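PDB 3FID: putative outer membrane protein (LpxR) from Salmonella typhimurium, which probably removes acyl chains from the lipid A part of lipopolysaccharide in the bacterial outer membrane, as a metal-binding beta-barrel enzyme. Local coordinates for residues R77-F82 with E128-W133; E224-D229 with K250-Y255. All blocks are in the same frame, centred on the assembly; numbering follows the deposited sequence.

Contact 1: R77-F82 with E128-W133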
# COMPACT_ATOMS: atom_id res chain seq x y z
N ARG A 77 7.54 15.48 -6.80
CA ARG A 77 6.78 15.56 -5.56
C ARG A 77 7.65 16.14 -4.44
O ARG A 77 8.87 15.93 -4.39
CB ARG A 77 6.15 14.19 -5.17
CG ARG A 77 7.11 13.12 -4.82
CD ARG A 77 6.48 11.72 -5.08
NE ARG A 77 5.23 11.54 -4.38
CZ ARG A 77 4.24 10.74 -4.77
NH1 ARG A 77 4.30 10.05 -5.92
NH2 ARG A 77 3.15 10.68 -4.04
N ALA A 78 7.01 16.90 -3.56
CA ALA A 78 7.63 17.36 -2.33
C ALA A 78 7.74 16.18 -1.35
O ALA A 78 6.97 15.22 -1.48
CB ALA A 78 6.75 18.43 -1.71
N PHE A 79 8.63 16.29 -0.36
CA PHE A 79 8.56 15.40 0.81
C PHE A 79 7.16 15.51 1.47
O PHE A 79 6.60 16.61 1.61
CB PHE A 79 9.68 15.70 1.81
CG PHE A 79 11.03 15.10 1.44
CD1 PHE A 79 11.29 13.74 1.64
CD2 PHE A 79 12.03 15.89 0.90
CE1 PHE A 79 12.54 13.18 1.28
CE2 PHE A 79 13.30 15.37 0.54
CZ PHE A 79 13.57 14.02 0.72
N SER A 80 6.59 14.38 1.86
CA SER A 80 5.35 14.37 2.65
C SER A 80 5.22 13.06 3.45
O SER A 80 5.92 12.10 3.20
CB SER A 80 4.10 14.58 1.77
OG SER A 80 3.87 13.45 0.92
N ALA A 81 4.32 13.06 4.42
CA ALA A 81 3.97 11.80 5.08
C ALA A 81 2.49 11.76 5.43
O ALA A 81 1.84 12.79 5.61
CB ALA A 81 4.85 11.54 6.33
N PHE A 82 1.97 10.54 5.50
CA PHE A 82 0.57 10.28 5.78
C PHE A 82 0.55 9.36 7.01
O PHE A 82 1.07 8.26 6.96
CB PHE A 82 -0.01 9.58 4.54
CG PHE A 82 -1.44 9.11 4.70
CD1 PHE A 82 -2.37 9.82 5.46
CD2 PHE A 82 -1.86 7.97 4.00
CE1 PHE A 82 -3.70 9.40 5.53
CE2 PHE A 82 -3.18 7.53 4.08
CZ PHE A 82 -4.10 8.25 4.86
N GLU A 128 23.18 10.97 5.61
CA GLU A 128 22.86 12.38 5.85
C GLU A 128 21.36 12.61 5.72
O GLU A 128 20.67 11.90 4.98
CB GLU A 128 23.65 13.34 4.93
CG GLU A 128 25.19 13.15 4.91
CD GLU A 128 25.79 12.88 6.30
OE1 GLU A 128 25.64 13.76 7.19
OE2 GLU A 128 26.40 11.81 6.50
N LYS A 129 20.84 13.58 6.45
CA LYS A 129 19.43 13.88 6.36
C LYS A 129 19.15 14.73 5.11
O LYS A 129 20.06 15.36 4.56
CB LYS A 129 18.92 14.53 7.65
CG LYS A 129 19.49 15.88 8.02
CD LYS A 129 18.89 16.36 9.36
CE LYS A 129 19.89 17.16 10.20
NZ LYS A 129 19.26 17.87 11.38
N TYR A 130 17.90 14.70 4.66
CA TYR A 130 17.48 15.42 3.47
C TYR A 130 16.84 16.73 3.92
O TYR A 130 15.79 16.72 4.58
CB TYR A 130 16.48 14.61 2.65
CG TYR A 130 17.02 13.33 2.05
CD1 TYR A 130 16.24 12.18 2.05
CD2 TYR A 130 18.29 13.27 1.46
CE1 TYR A 130 16.70 10.98 1.47
CE2 TYR A 130 18.75 12.08 0.89
CZ TYR A 130 17.95 10.94 0.91
OH TYR A 130 18.39 9.73 0.37
N PRO A 131 17.48 17.87 3.58
CA PRO A 131 17.02 19.18 4.07
C PRO A 131 15.64 19.63 3.58
O PRO A 131 15.00 20.42 4.25
CB PRO A 131 18.14 20.15 3.62
CG PRO A 131 18.76 19.46 2.42
CD PRO A 131 18.72 17.99 2.76
N ALA A 132 15.18 19.12 2.44
CA ALA A 132 13.89 19.58 1.86
C ALA A 132 12.67 19.16 2.65
O ALA A 132 11.55 19.51 2.30
CB ALA A 132 13.76 19.20 0.37
N TRP A 133 12.88 18.41 3.75
CA TRP A 133 11.80 18.19 4.71
C TRP A 133 11.28 19.53 5.28
O TRP A 133 10.15 19.60 5.68
CB TRP A 133 12.26 17.24 5.83
CG TRP A 133 12.07 15.80 5.49
CD1 TRP A 133 13.06 14.85 5.27
CD2 TRP A 133 10.82 15.11 5.36
NE1 TRP A 133 12.48 13.63 5.00
CE2 TRP A 133 11.11 13.75 5.05
CE3 TRP A 133 9.48 15.51 5.49
CZ2 TRP A 133 10.10 12.78 4.84
CZ3 TRP A 133 8.47 14.55 5.28
CH2 TRP A 133 8.80 13.19 4.94
O HOH W 1 9.83 18.99 0.14
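Phe79 reaches from just before strand 80-94 onto Trp133, its flat, apolar ring suiting a buried place against the indole. Phe79 CB sits over the six-membered ring of Trp133, 3.7 Å from the centroid and 12° off the normal, a CH-pi contact. Further along, Phe79 CD1 lies above the same indole, 3.4 Å from Trp133 CE2, with the phenyl and five-membered ring planes inclined at 31°. CG of Phe79 is anti to its carbonyl carbon (chi1 -80°), which carries the ring across to Tyr130 and Ala132. There Phe79 CZ comes within 3.5 Å of Tyr130 CD1, the rings in roughly parallel planes displaced so that little of one covers the other. Phe79, Tyr130 and Trp133 form an aromatic cluster where the loop after helix 114-125 meets the start of a barrel strand. The small Ala132 lets the phenyl ring come close, its CB 3.8 Å from Phe79 CD2. A water joins the backbones, accepting from Phe79 N at 3.0 Å and donating to Ala132 O at 2.8 Å. In the next shell, Trp133 NE1 is hydrogen-bonded to Gln118 of helix 114-125, which should limit rotation of the indole, while His122 meets the Tyr130 ring edge-to-face.

Contact 2: E224-D229 with K250-Y255. With CXE (pentaethylene glycol monodecyl ether), chain L; CXE (pentaethylene glycol monodecyl ether), chain M.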
# COMPACT_ATOMS: atom_id res chain seq x y z
N GLU A 224 -4.60 -3.06 -10.88
CA GLU A 224 -5.78 -2.25 -10.71
C GLU A 224 -5.56 -0.91 -11.39
O GLU A 224 -4.55 -0.28 -11.18
CB GLU A 224 -6.09 -2.03 -9.22
CG GLU A 224 -7.30 -1.11 -9.00
CD GLU A 224 -7.52 -0.72 -7.54
OE1 GLU A 224 -6.90 0.24 -7.04
OE2 GLU A 224 -8.33 -1.39 -6.88
N ARG A 225 -6.50 -0.47 -12.21
CA ARG A 225 -6.42 0.88 -12.76
C ARG A 225 -7.24 1.84 -11.91
O ARG A 225 -8.45 1.64 -11.75
CB ARG A 225 -6.94 0.90 -14.21
CG ARG A 225 -7.13 2.33 -14.76
CD ARG A 225 -7.02 2.32 -16.28
NE ARG A 225 -5.69 1.90 -16.68
CZ ARG A 225 -5.29 1.77 -17.94
NH1 ARG A 225 -6.13 2.02 -18.93
NH2 ARG A 225 -4.05 1.37 -18.20
N ARG A 226 -6.65 2.92 -11.43
CA ARG A 226 -7.52 3.89 -10.77
C ARG A 226 -7.60 5.25 -11.41
O ARG A 226 -6.64 5.73 -12.02
CB ARG A 226 -7.23 3.99 -9.28
CG ARG A 226 -5.80 4.25 -8.97
CD ARG A 226 -5.61 3.95 -7.47
NE ARG A 226 -4.40 4.55 -6.95
CZ ARG A 226 -3.30 3.88 -6.60
NH1 ARG A 226 -2.26 4.54 -6.08
NH2 ARG A 226 -3.23 2.57 -6.74
N GLU A 227 -8.80 5.83 -11.32
CA GLU A 227 -9.07 7.16 -11.87
C GLU A 227 -9.07 8.10 -10.68
O GLU A 227 -9.90 8.00 -9.80
CB GLU A 227 -10.43 7.17 -12.55
CG GLU A 227 -10.66 8.39 -13.40
CD GLU A 227 -9.75 8.43 -14.65
OE1 GLU A 227 -9.75 9.51 -15.28
OE2 GLU A 227 -9.05 7.41 -14.96
N VAL A 228 -8.09 9.00 -10.67
CA VAL A 228 -7.73 9.73 -9.46
C VAL A 228 -8.36 11.13 -9.52
O VAL A 228 -8.16 11.89 -10.49
CB VAL A 228 -6.18 9.82 -9.31
CG1 VAL A 228 -5.79 10.63 -8.05
CG2 VAL A 228 -5.56 8.41 -9.25
N ASP A 229 -9.14 11.45 -8.49
CA ASP A 229 -9.72 12.76 -8.32
C ASP A 229 -8.86 13.63 -7.40
O ASP A 229 -8.60 14.81 -7.68
CB ASP A 229 -11.14 12.64 -7.74
CG ASP A 229 -11.78 14.01 -7.50
OD1 ASP A 229 -12.17 14.29 -6.34
OD2 ASP A 229 -11.87 14.82 -8.46
N LYS A 250 -4.36 11.56 -14.00
CA LYS A 250 -5.66 11.09 -13.56
C LYS A 250 -5.83 9.58 -13.64
O LYS A 250 -6.71 9.04 -12.99
CB LYS A 250 -6.77 11.83 -14.32
CG LYS A 250 -6.63 13.35 -14.08
CD LYS A 250 -7.95 13.99 -13.76
CE LYS A 250 -8.56 14.70 -14.96
NZ LYS A 250 -7.98 16.05 -15.15
N THR A 251 -5.01 8.90 -14.45
CA THR A 251 -5.07 7.45 -14.57
C THR A 251 -3.77 6.84 -14.07
O THR A 251 -2.67 7.16 -14.55
CB THR A 251 -5.37 7.01 -16.02
OG1 THR A 251 -6.55 7.69 -16.47
CG2 THR A 251 -5.63 5.55 -16.07
N VAL A 252 -3.92 5.97 -13.06
CA VAL A 252 -2.77 5.38 -12.37
C VAL A 252 -3.02 3.86 -12.23
O VAL A 252 -4.07 3.43 -11.73
CB VAL A 252 -2.53 6.06 -10.96
CG1 VAL A 252 -1.48 5.30 -10.14
CG2 VAL A 252 -2.09 7.52 -11.12
N ASP A 253 -2.06 3.06 -12.67
CA ASP A 253 -2.14 1.60 -12.57
C ASP A 253 -1.22 1.13 -11.47
O ASP A 253 -0.12 1.66 -11.30
CB ASP A 253 -1.69 0.94 -13.87
CG ASP A 253 -2.62 1.23 -15.02
OD1 ASP A 253 -3.77 1.62 -14.77
OD2 ASP A 253 -2.17 1.07 -16.18
N GLU A 254 -1.68 0.12 -10.73
CA GLU A 254 -0.87 -0.52 -9.68
C GLU A 254 -0.77 -2.03 -9.91
O GLU A 254 -1.80 -2.73 -10.02
CB GLU A 254 -1.45 -0.24 -8.29
CG GLU A 254 -0.61 -0.90 -7.14
CD GLU A 254 -1.09 -0.51 -5.77
OE1 GLU A 254 -1.31 0.68 -5.55
OE2 GLU A 254 -1.21 -1.40 -4.89
N TYR A 255 0.46 -2.53 -9.98
CA TYR A 255 0.74 -3.95 -10.18
C TYR A 255 1.26 -4.54 -8.89
O TYR A 255 2.06 -3.91 -8.20
CB TYR A 255 1.82 -4.11 -11.26
CG TYR A 255 1.35 -3.69 -12.61
CD1 TYR A 255 0.87 -4.64 -13.51
CD2 TYR A 255 1.38 -2.34 -13.02
CE1 TYR A 255 0.45 -4.29 -14.78
CE2 TYR A 255 0.95 -1.97 -14.29
CZ TYR A 255 0.47 -2.95 -15.16
OH TYR A 255 0.01 -2.64 -16.43
C1 CXE L . -6.14 -9.89 -15.78
C2 CXE L . -5.54 -10.77 -14.69
C3 CXE L . -4.58 -9.96 -13.83
C4 CXE L . -3.13 -10.37 -13.98
C5 CXE L . -2.25 -9.14 -14.19
C6 CXE L . -1.02 -9.14 -13.28
C7 CXE L . 0.13 -8.42 -13.95
C8 CXE L . 1.36 -8.40 -13.07
C9 CXE L . 2.60 -8.51 -13.92
C10 CXE L . 3.51 -7.29 -13.83
O11 CXE L . 4.19 -7.14 -15.07
C12 CXE L . 5.03 -5.98 -15.18
C13 CXE L . 4.24 -4.71 -15.48
O14 CXE L . 3.83 -4.69 -16.85
C15 CXE L . 3.31 -3.42 -17.25
C1 CXE M . -26.45 -8.70 -4.16
C2 CXE M . -25.87 -7.60 -5.02
C3 CXE M . -24.80 -8.13 -5.97
C4 CXE M . -23.63 -7.16 -6.13
C5 CXE M . -22.86 -7.40 -7.43
C6 CXE M . -21.48 -6.76 -7.34
C7 CXE M . -20.50 -7.23 -8.43
C8 CXE M . -19.32 -6.26 -8.53
C9 CXE M . -18.08 -6.85 -9.20
C10 CXE M . -17.48 -5.87 -10.20
O11 CXE M . -16.25 -6.38 -10.72
C12 CXE M . -16.05 -6.05 -12.11
C13 CXE M . -14.77 -5.22 -12.32
O14 CXE M . -14.07 -5.62 -13.50
C15 CXE M . -12.79 -4.99 -13.66
C16 CXE M . -11.78 -5.91 -14.36
O17 CXE M . -10.92 -5.12 -15.19
C18 CXE M . -9.53 -5.45 -15.14
C19 CXE M . -8.72 -4.48 -16.01
O20 CXE M . -7.74 -3.77 -15.23
C21 CXE M . -7.06 -2.73 -15.94
C22 CXE M . -5.58 -3.10 -16.00
O23 CXE M . -4.78 -2.07 -16.57
C24 CXE M . -3.62 -2.61 -17.21
C25 CXE M . -3.58 -2.10 -18.64
O26 CXE M . -2.55 -2.76 -19.34
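Two neighbouring antiparallel strands of the LpxR beta-barrel, 215-228 and 251-263, pair here beside bound detergent. Glu224-Glu254 and Arg226-Val252 are hydrogen-bonded pairs, Arg226 N reaching Val252 O at 2.6 Å. Between them Arg225 and Asp253 form a non-hydrogen-bonded pair, their side chains alongside each other and pointing the same way. Arg225 grips the carboxylate side-on: NE meets Asp253 OD1 at 2.7 Å and NH2 meets OD2 at 2.8 Å, both on syn lone pairs. Guanidinium and carboxylate are 1° from coplanar, and the paired hydrogen bonds should fix the rotation of both groups. With CG anti to the backbone N (chi1 170°), the arginine bends at chi3 to bring NE round. Thr251 CG2 packs against Arg225 CD at 3.5 Å. Arg225 and Tyr255 line a detergent pocket on the barrel wall, consistent with a surface near the membrane. Beyond Arg225, Thr251 OG1 donates to Glu227 OE2 at 2.9 Å. On the other face of the sheet, Arg226 NH2 reaches Glu254 OE1 at 2.9 Å from above a carboxylate turned 84° from the guanidinium, one face of which meets Val252 CG1. Glu254 OE2 is salt-bridged to Arg256, and Tyr178 offers Arg226 a cation-pi partner.

In the fold
After strands 2-9, 33-44 and 49-60 the chain reaches 77-82, the loop leading into strand 80-94 and its first residues. It then runs through strand 97-108 and helix 114-125 before 128-133 closes contact 1, bringing the loop after that helix back to the beginning of strand 80-94. Strands 140-157, 160-173 and 176-188 follow, and contact 2 opens at 224-229 on strand 215-228. About twenty residues, including the short helix 232-235, lead to 250-255, which pairs strand 251-263 with strand 215-228, its antiparallel neighbour in the barrel. Contacts 1 and 2 stand in series, neither nesting nor crossing, the centre of contact 1 about 24 Å from the centre of contact 2. Contact 1 anchors a loop to one strand, whereas contact 2 joins strand to strand within the barrel wall.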